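Local coordinates for peroxisomal membrane protein LPX1 (Saccharomyces cerevisiae, PDB 2Y6U) that hydrolyses acyl esters in yeast peroxisomes, with lipase and phospholipase A activity, as a member of the alpha/beta hydrolase family, at residues T51-V56 / H339-F344; V76-D79 / Y84-D87. All blocks are in the same frame, centred on the assembly; numbering follows the deposited sequence. Where two conformers were deposited one is given.

Interaction 1: T51-V56 / H339-F344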
loop_
_atom_site.group_PDB
_atom_site.type_symbol
_atom_site.label_atom_id
_atom_site.label_comp_id
_atom_site.label_asym_id
_atom_site.label_seq_id
_atom_site.Cartn_x
_atom_site.Cartn_y
_atom_site.Cartn_z
ATOM N N THR A 51 -17.275 -16.411 14.553
ATOM C CA THR A 51 -16.530 -15.569 13.597
ATOM C C THR A 51 -17.251 -14.280 13.409
ATOM O O THR A 51 -18.455 -14.234 13.140
ATOM C CB THR A 51 -16.392 -16.295 12.259
ATOM O OG1 THR A 51 -15.796 -17.551 12.490
ATOM C CG2 THR A 51 -15.532 -15.571 11.290
ATOM N N ARG A 52 -16.516 -13.191 13.507
ATOM C CA ARG A 52 -17.017 -11.933 13.153
ATOM C C ARG A 52 -16.864 -11.754 11.617
ATOM O O ARG A 52 -15.764 -11.873 11.092
ATOM C CB ARG A 52 -16.167 -10.838 13.789
ATOM C CG ARG A 52 -16.542 -10.326 15.169
ATOM C CD ARG A 52 -15.963 -11.149 16.205
ATOM N NE ARG A 52 -15.287 -10.385 17.268
ATOM C CZ ARG A 52 -14.936 -10.901 18.461
ATOM N NH1 ARG A 52 -15.219 -12.177 18.776
ATOM N NH2 ARG A 52 -14.295 -10.130 19.351
ATOM N N LEU A 53 -17.938 -11.361 10.943
ATOM C CA LEU A 53 -17.849 -11.020 9.522
ATOM C C LEU A 53 -17.881 -9.531 9.399
ATOM O O LEU A 53 -18.744 -8.844 9.956
ATOM C CB LEU A 53 -18.976 -11.607 8.669
ATOM C CG LEU A 53 -19.078 -13.128 8.560
ATOM C CD1 LEU A 53 -20.396 -13.501 7.911
ATOM C CD2 LEU A 53 -17.929 -13.710 7.750
ATOM N N ASN A 54 -16.906 -9.013 8.675
ATOM C CA ASN A 54 -16.854 -7.606 8.381
ATOM C C ASN A 54 -16.990 -7.426 6.855
ATOM O O ASN A 54 -16.326 -8.134 6.101
ATOM C CB ASN A 54 -15.502 -6.998 8.831
ATOM C CG ASN A 54 -15.273 -7.143 10.314
ATOM O OD1 ASN A 54 -16.170 -6.784 11.067
ATOM N ND2 ASN A 54 -14.171 -7.763 10.740
ATOM N N LEU A 55 -17.812 -6.502 6.455
ATOM C CA LEU A 55 -18.091 -6.235 5.074
ATOM C C LEU A 55 -17.778 -4.844 4.693
ATOM O O LEU A 55 -18.150 -3.918 5.402
ATOM C CB LEU A 55 -19.574 -6.509 4.791
ATOM C CG LEU A 55 -20.062 -7.913 4.603
ATOM C CD1 LEU A 55 -19.593 -8.942 5.485
ATOM C CD2 LEU A 55 -21.683 -7.942 4.557
ATOM N N VAL A 56 -17.136 -4.668 3.538
ATOM C CA VAL A 56 -16.753 -3.356 3.091
ATOM C C VAL A 56 -17.304 -3.168 1.664
ATOM O O VAL A 56 -17.048 -3.972 0.839
ATOM C CB VAL A 56 -15.239 -3.168 3.067
ATOM C CG1 VAL A 56 -14.882 -1.765 2.518
ATOM C CG2 VAL A 56 -14.644 -3.408 4.523
ATOM N N HIS A 339 -25.382 -16.090 -0.273
ATOM C CA HIS A 339 -25.026 -17.440 -0.594
ATOM C C HIS A 339 -23.524 -17.617 -0.492
ATOM O O HIS A 339 -23.002 -18.542 0.180
ATOM C CB HIS A 339 -25.515 -17.796 -2.046
ATOM C CG HIS A 339 -24.956 -19.084 -2.544
ATOM N ND1 HIS A 339 -25.414 -20.299 -2.087
ATOM C CD2 HIS A 339 -23.952 -19.360 -3.425
ATOM C CE1 HIS A 339 -24.754 -21.272 -2.696
ATOM N NE2 HIS A 339 -23.841 -20.730 -3.483
ATOM N N HIS A 340 -22.792 -16.726 -1.147
ATOM C CA HIS A 340 -21.349 -16.917 -1.213
ATOM C C HIS A 340 -20.680 -16.694 0.106
ATOM O O HIS A 340 -19.732 -17.389 0.455
ATOM C CB HIS A 340 -20.702 -16.094 -2.313
ATOM C CG HIS A 340 -21.046 -16.568 -3.668
ATOM N ND1 HIS A 340 -20.690 -17.817 -4.136
ATOM C CD2 HIS A 340 -21.823 -16.001 -4.617
ATOM C CE1 HIS A 340 -21.213 -17.977 -5.348
ATOM N NE2 HIS A 340 -21.874 -16.871 -5.673
ATOM N N ILE A 341 -21.147 -15.749 0.872
ATOM C CA ILE A 341 -20.549 -15.555 2.209
ATOM C C ILE A 341 -20.807 -16.740 3.104
ATOM O O ILE A 341 -19.924 -17.246 3.846
ATOM C CB ILE A 341 -21.156 -14.260 2.874
ATOM C CG1 ILE A 341 -20.623 -12.983 2.130
ATOM C CG2 ILE A 341 -20.826 -14.209 4.361
ATOM C CD1 ILE A 341 -21.282 -11.662 2.714
ATOM N N HIS A 342 -22.052 -17.241 3.065
ATOM C CA HIS A 342 -22.363 -18.426 3.856
ATOM C C HIS A 342 -21.486 -19.621 3.482
ATOM O O HIS A 342 -20.900 -20.265 4.359
ATOM C CB HIS A 342 -23.850 -18.821 3.651
ATOM C CG HIS A 342 -24.269 -20.030 4.411
ATOM N ND1 HIS A 342 -24.553 -19.995 5.758
ATOM C CD2 HIS A 342 -24.489 -21.306 4.011
ATOM C CE1 HIS A 342 -24.939 -21.203 6.154
ATOM N NE2 HIS A 342 -24.897 -22.020 5.121
ATOM N N GLU A 343 -21.368 -19.921 2.197
ATOM C CA GLU A 343 -20.572 -21.088 1.808
ATOM C C GLU A 343 -19.094 -20.858 2.217
ATOM O O GLU A 343 -18.414 -21.756 2.647
ATOM C CB GLU A 343 -20.653 -21.315 0.289
ATOM C CG GLU A 343 -22.018 -21.771 -0.228
ATOM C CD GLU A 343 -22.503 -23.129 0.338
ATOM O OE1 GLU A 343 -21.688 -24.057 0.573
ATOM O OE2 GLU A 343 -23.713 -23.273 0.544
ATOM N N PHE A 344 -18.617 -19.635 2.037
ATOM C CA PHE A 344 -17.200 -19.341 2.338
ATOM C C PHE A 344 -16.880 -19.576 3.815
ATOM O O PHE A 344 -15.918 -20.306 4.155
ATOM C CB PHE A 344 -16.844 -17.903 1.867
ATOM C CG PHE A 344 -15.416 -17.523 2.130
ATOM C CD1 PHE A 344 -14.433 -17.867 1.244
ATOM C CD2 PHE A 344 -15.038 -16.910 3.323
ATOM C CE1 PHE A 344 -13.078 -17.665 1.509
ATOM C CE2 PHE A 344 -13.655 -16.636 3.590
ATOM C CZ PHE A 344 -12.680 -17.070 2.698
#
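Ile341 meets Leu53 and Leu55 at a spot where a helix lies against the central sheet of an alpha/beta hydrolase, and the contact shows how one branched side chain can serve two strand residues. The tight half is the meeting with Leu53: the two side chains run past each other in opposite directions, and in the conformer given CD1 of Leu53 comes to 3.6 Å from CG2 of Ile341. Ile341 CG2 stands anti to the backbone N, and CG1 takes the place beside the N (chi1 -70°), which sends the other branch toward Leu55. Here the fit is looser. Leu55 CD2 and Ile341 CD1 approach tip to tip at 4.2 Å. All three residues are buried, and between residues 51-56 and 339-344 the contact is wholly apolar and small, about 120 Å². The solvent side belongs to the helix, where Glu343 is exposed and His342 points away from the strand. Strand 51-58 runs between strands 84-92 and 137-144, and Leu53 also touches Tyr84 and Leu138, one from each neighbour. Helix 330-347 packs across this face, with His340 NE2 hydrogen-bonded to Asp316 OD2 and its ring edge-to-face with His314, both on strand 313-318.

Interaction 2: V76-D79 / Y84-D87; sequences VAAD and YAID
Asp79 and Tyr84 lie side by side and point the same way, the CB of the aspartate over one face of the phenol ring, 3.5 Å from Tyr84 CZ. Their planes are turned well apart, carboxylate against ring at 51° in the Asp79 conformer given. Tyr84 reaches this position because its CG sits between the backbone N and the carbonyl carbon (chi1 63°), which folds the ring back alongside residues 76-79. Val76 crosses the ring at about a right angle, with CG1 4.0 Å from Tyr84 CE1, and the same methyl also packs on Ile86 CG1. At the more exposed margin, the methyl groups of Ala78 and Ala85 touch, CB to CB, at 3.8 Å. The backbones form a single antiparallel bridge, a hydrogen-bonded pair in which Asp79 N donates to Tyr84 O over 3.2 Å with a bent angle of 144°. Farther along, a water takes over: it donates to Val76 O and accepts from Ile86 N, bridging the two segments where no direct backbone bond is made. Tyr84 OH is hydrogen-bonded to His342 ND1 of helix 330-347. That bond is the secure polar link of the phenol; the carboxylate of Asp79 lies near the same oxygen in this conformer, but any shared protonation is uncertain. The loop itself is held to the strand by the backbone bridge and the water, with Val76, Tyr84 and Ile86 supplying the apolar packing.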
loop_
_atom_site.group_PDB
_atom_site.type_symbol
_atom_site.label_atom_id
_atom_site.label_comp_id
_atom_site.label_asym_id
_atom_site.label_seq_id
_atom_site.Cartn_x
_atom_site.Cartn_y
_atom_site.Cartn_z
ATOM N N VAL A 76 -26.780 -11.389 5.106
ATOM C CA VAL A 76 -26.662 -12.708 5.734
ATOM C C VAL A 76 -27.000 -12.629 7.235
ATOM O O VAL A 76 -26.313 -11.994 8.043
ATOM C CB VAL A 76 -25.204 -13.288 5.373
ATOM C CG1 VAL A 76 -24.092 -12.902 6.398
ATOM C CG2 VAL A 76 -25.190 -14.805 4.885
ATOM N N ALA A 77 -28.073 -13.296 7.582
ATOM C CA ALA A 77 -28.505 -13.455 8.985
ATOM C C ALA A 77 -27.405 -14.205 9.743
ATOM O O ALA A 77 -26.672 -15.012 9.130
ATOM C CB ALA A 77 -29.819 -14.266 9.055
ATOM N N ALA A 78 -27.295 -13.939 11.048
ATOM C CA ALA A 78 -26.401 -14.651 11.918
ATOM C C ALA A 78 -26.825 -16.089 11.845
ATOM O O ALA A 78 -28.032 -16.406 11.963
ATOM C CB ALA A 78 -26.505 -14.128 13.339
ATOM N N ASP A 79 -25.869 -16.979 11.613
ATOM C CA ASP A 79 -26.237 -18.369 11.447
ATOM C C ASP A 79 -25.742 -19.170 12.657
ATOM O O ASP A 79 -24.536 -19.082 13.038
ATOM C CB ASP A 79 -25.779 -18.905 10.073
ATOM C CG ASP A 79 -26.807 -18.601 8.941
ATOM O OD1 ASP A 79 -27.845 -19.320 8.879
ATOM O OD2 ASP A 79 -26.585 -17.652 8.126
ATOM N N TYR A 84 -21.322 -17.651 12.899
ATOM C CA TYR A 84 -20.803 -16.377 12.417
ATOM C C TYR A 84 -21.930 -15.337 12.579
ATOM O O TYR A 84 -23.118 -15.703 12.750
ATOM C CB TYR A 84 -20.362 -16.516 10.953
ATOM C CG TYR A 84 -21.447 -16.872 9.909
ATOM C CD1 TYR A 84 -22.283 -15.899 9.377
ATOM C CD2 TYR A 84 -21.581 -18.175 9.418
ATOM C CE1 TYR A 84 -23.243 -16.199 8.416
ATOM C CE2 TYR A 84 -22.545 -18.484 8.455
ATOM C CZ TYR A 84 -23.364 -17.478 7.941
ATOM O OH TYR A 84 -24.336 -17.772 6.977
ATOM N N ALA A 85 -21.538 -14.086 12.528
ATOM C CA ALA A 85 -22.427 -12.946 12.474
ATOM C C ALA A 85 -21.673 -11.738 11.969
ATOM O O ALA A 85 -20.489 -11.562 12.244
ATOM C CB ALA A 85 -23.051 -12.633 13.925
ATOM N N ILE A 86 -22.386 -10.885 11.255
ATOM C CA ILE A 86 -21.866 -9.612 10.829
ATOM C C ILE A 86 -21.550 -8.738 12.012
ATOM O O ILE A 86 -22.393 -8.523 12.924
ATOM C CB ILE A 86 -22.817 -8.828 9.884
ATOM C CG1 ILE A 86 -22.970 -9.569 8.562
ATOM C CG2 ILE A 86 -22.238 -7.425 9.553
ATOM C CD1 ILE A 86 -24.102 -8.952 7.731
ATOM N N ASP A 87 -20.317 -8.273 12.083
ATOM C CA ASP A 87 -19.961 -7.404 13.170
ATOM C C ASP A 87 -19.948 -5.969 12.702
ATOM O O ASP A 87 -20.504 -5.136 13.358
ATOM C CB ASP A 87 -18.633 -7.839 13.747
ATOM C CG ASP A 87 -18.342 -7.222 15.104
ATOM O OD1 ASP A 87 -19.157 -7.426 16.065
ATOM O OD2 ASP A 87 -17.310 -6.500 15.169
HETATM O O HOH W 1 -25.152 -11.780 10.712
#

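Overall arrangement
Interactions 1 and 2 illustrate how neighbouring strands of one sheet can share a covering helix. Their centres are about 8 Å apart, and strands 51-58 and 84-92 lie side by side in parallel within the eight-stranded mixed sheet. Along the chain, interaction 2 is nested within the long stretch spanned by interaction 1: the sequence leaves strand 51-58, passes the 76-79 segment, enters strand 84-92 and returns much later as helix 330-347. The two contacts meet directly, through a probable backbone hydrogen bond between Leu53 O and Asp87 N, through Arg52 packed on Asp87, and through Tyr84 as the shared residue. Together they join a late helix to an early part of the hydrolase core.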